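Local structure of HTH marR-type domain-containing protein (Streptococcus agalactiae serotype III, 7DVV) at residues His37-Leu42 with Leu93-Leu98. The protein probably acts as a MarR-type transcription factor, binding DNA through a winged helix-turn-helix domain, and also binds heme. Numbering follows the deposited sequence.
Sequences HLVMHL and LYLTHL
Leu-42 and Leu-95 form the middle of a small hydrophobic interface in the winged helix-turn-helix domain of this MarR-family protein, where helix 34-44 packs against the end of strand 91-95, the second strand of the wing hairpin. Helix and strand run nearly perpendicular, at 84°, with their axes 8.8 Å apart at closest approach. Backbone hydrogen bonds between Leu-93 and Met-50 and between Tyr-94 and Ala-80 hold the strand within its antiparallel sheet. Immediately after it, Thr-96 takes the N-cap position of helix 97-117, its OG1 hydrogen-bonded to Gly-99 N. No hydrogen bond links the two segments; the contact is carried mainly by branched aliphatic side chains. Leu-42 turns its CB and one methyl to the branch point of Leu-95: CB lies 3.7 Å from Leu-95 CG, and CD1 reaches the same carbon. Its other methyl, CD2, rests 4.2 Å from the backbone O of Leu-93. One helical turn earlier, Leu-38 meets Leu-93 and Val-39 meets Leu-95. With CG opposite its backbone N (chi1 -155°), Leu-38 brings CD2 to within 4.0 Å of Leu-93 CD1, the two side chains crossing at about a right angle. Met-50 and Ile-79, from the two strands flanking 91-95, continue this apolar layer: Met-50 touches Leu-38, Leu-42 and Leu-93, while Ile-79 packs on Leu-42 and Leu-93. Leu-95 meets Val-39, which also packs on Ala-103 of helix 97-117, on both of the valine's branches: Leu-95 CD2 lies 4.0 Å from Val-39 CG1 and 4.1 Å from Val-39 CG2, while Leu-95 CD1 lies 4.0 Å from the carbonyl O of Val-39.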
# COMPACT_ATOMS: atom_id res chain seq x y z
N HIS B 37 -10.09 7.99 8.63
CA HIS B 37 -9.24 8.12 9.80
C HIS B 37 -9.27 9.57 10.28
O HIS B 37 -9.21 9.82 11.48
CB HIS B 37 -7.83 7.58 9.50
CG HIS B 37 -6.81 7.60 10.62
ND1 HIS B 37 -5.44 7.68 10.38
CD2 HIS B 37 -6.94 7.52 11.97
CE1 HIS B 37 -4.77 7.66 11.53
NE2 HIS B 37 -5.67 7.56 12.51
N LEU B 38 -9.35 10.51 9.34
CA LEU B 38 -9.41 11.92 9.72
C LEU B 38 -10.78 12.25 10.30
O LEU B 38 -10.88 13.08 11.19
CB LEU B 38 -9.13 12.80 8.51
CG LEU B 38 -8.59 14.18 8.88
CD1 LEU B 38 -7.42 14.05 9.85
CD2 LEU B 38 -8.18 14.98 7.63
N VAL B 39 -11.85 11.63 9.77
CA VAL B 39 -13.19 11.90 10.25
C VAL B 39 -13.26 11.46 11.71
O VAL B 39 -13.61 12.24 12.58
CB VAL B 39 -14.28 11.24 9.41
CG1 VAL B 39 -15.54 11.21 10.22
CG2 VAL B 39 -14.53 11.98 8.12
N MET B 40 -12.82 10.22 11.99
CA MET B 40 -12.65 9.74 13.35
C MET B 40 -11.83 10.69 14.22
O MET B 40 -12.15 10.89 15.36
CB MET B 40 -11.96 8.38 13.38
CG MET B 40 -12.82 7.27 12.86
SD MET B 40 -14.57 7.58 13.16
CE MET B 40 -14.73 6.95 14.84
N HIS B 41 -10.75 11.24 13.73
CA HIS B 41 -9.95 12.04 14.63
C HIS B 41 -10.69 13.32 15.05
O HIS B 41 -10.55 13.74 16.21
CB HIS B 41 -8.65 12.41 13.98
CG HIS B 41 -7.65 12.83 14.98
ND1 HIS B 41 -7.46 14.19 15.28
CD2 HIS B 41 -6.77 12.11 15.72
CE1 HIS B 41 -6.48 14.28 16.17
NE2 HIS B 41 -6.04 13.01 16.46
N LEU B 42 -11.44 13.94 14.11
CA LEU B 42 -12.16 15.19 14.32
C LEU B 42 -13.31 14.98 15.31
O LEU B 42 -13.55 15.80 16.18
CB LEU B 42 -12.67 15.71 12.98
CG LEU B 42 -11.62 16.31 12.05
CD1 LEU B 42 -12.19 16.57 10.66
CD2 LEU B 42 -11.08 17.62 12.60
N LEU B 93 -10.04 22.73 9.81
CA LEU B 93 -10.93 21.69 9.33
C LEU B 93 -12.04 21.51 10.36
O LEU B 93 -11.79 21.58 11.56
CB LEU B 93 -10.17 20.38 9.12
CG LEU B 93 -8.98 20.35 8.17
CD1 LEU B 93 -8.50 18.92 8.05
CD2 LEU B 93 -9.26 20.97 6.80
N TYR B 94 -13.27 21.26 9.86
CA TYR B 94 -14.44 21.11 10.69
C TYR B 94 -15.29 20.02 10.05
O TYR B 94 -15.57 20.08 8.84
CB TYR B 94 -15.15 22.47 10.78
CG TYR B 94 -14.39 23.60 11.46
CD1 TYR B 94 -14.20 23.60 12.85
CD2 TYR B 94 -13.85 24.65 10.72
CE1 TYR B 94 -13.52 24.63 13.50
CE2 TYR B 94 -13.15 25.68 11.36
CZ TYR B 94 -12.98 25.67 12.75
OH TYR B 94 -12.29 26.70 13.37
N LEU B 95 -15.64 19.00 10.85
CA LEU B 95 -16.58 17.96 10.49
C LEU B 95 -17.90 18.62 10.14
O LEU B 95 -18.34 19.48 10.88
CB LEU B 95 -16.83 17.03 11.67
CG LEU B 95 -16.12 15.69 11.57
CD1 LEU B 95 -16.81 14.72 12.52
CD2 LEU B 95 -16.16 15.17 10.14
N THR B 96 -18.52 18.21 9.04
CA THR B 96 -19.86 18.66 8.76
C THR B 96 -20.87 17.72 9.42
O THR B 96 -20.48 16.75 10.10
CB THR B 96 -20.19 18.60 7.27
OG1 THR B 96 -20.07 17.24 6.81
CG2 THR B 96 -19.39 19.56 6.43
N HIS B 97 -22.15 18.01 9.15
CA HIS B 97 -23.26 17.22 9.66
C HIS B 97 -23.16 15.80 9.11
O HIS B 97 -23.18 14.83 9.87
CB HIS B 97 -24.57 17.96 9.36
CG HIS B 97 -25.79 17.20 9.75
ND1 HIS B 97 -26.27 17.20 11.04
CD2 HIS B 97 -26.63 16.42 9.03
CE1 HIS B 97 -27.37 16.47 11.09
NE2 HIS B 97 -27.63 16.00 9.89
N LEU B 98 -23.04 15.69 7.77
CA LEU B 98 -22.86 14.39 7.12
C LEU B 98 -21.61 13.74 7.70
O LEU B 98 -21.63 12.58 8.07
CB LEU B 98 -22.77 14.57 5.60
CG LEU B 98 -22.50 13.28 4.84
CD1 LEU B 98 -23.57 12.24 5.12
CD2 LEU B 98 -22.29 13.51 3.35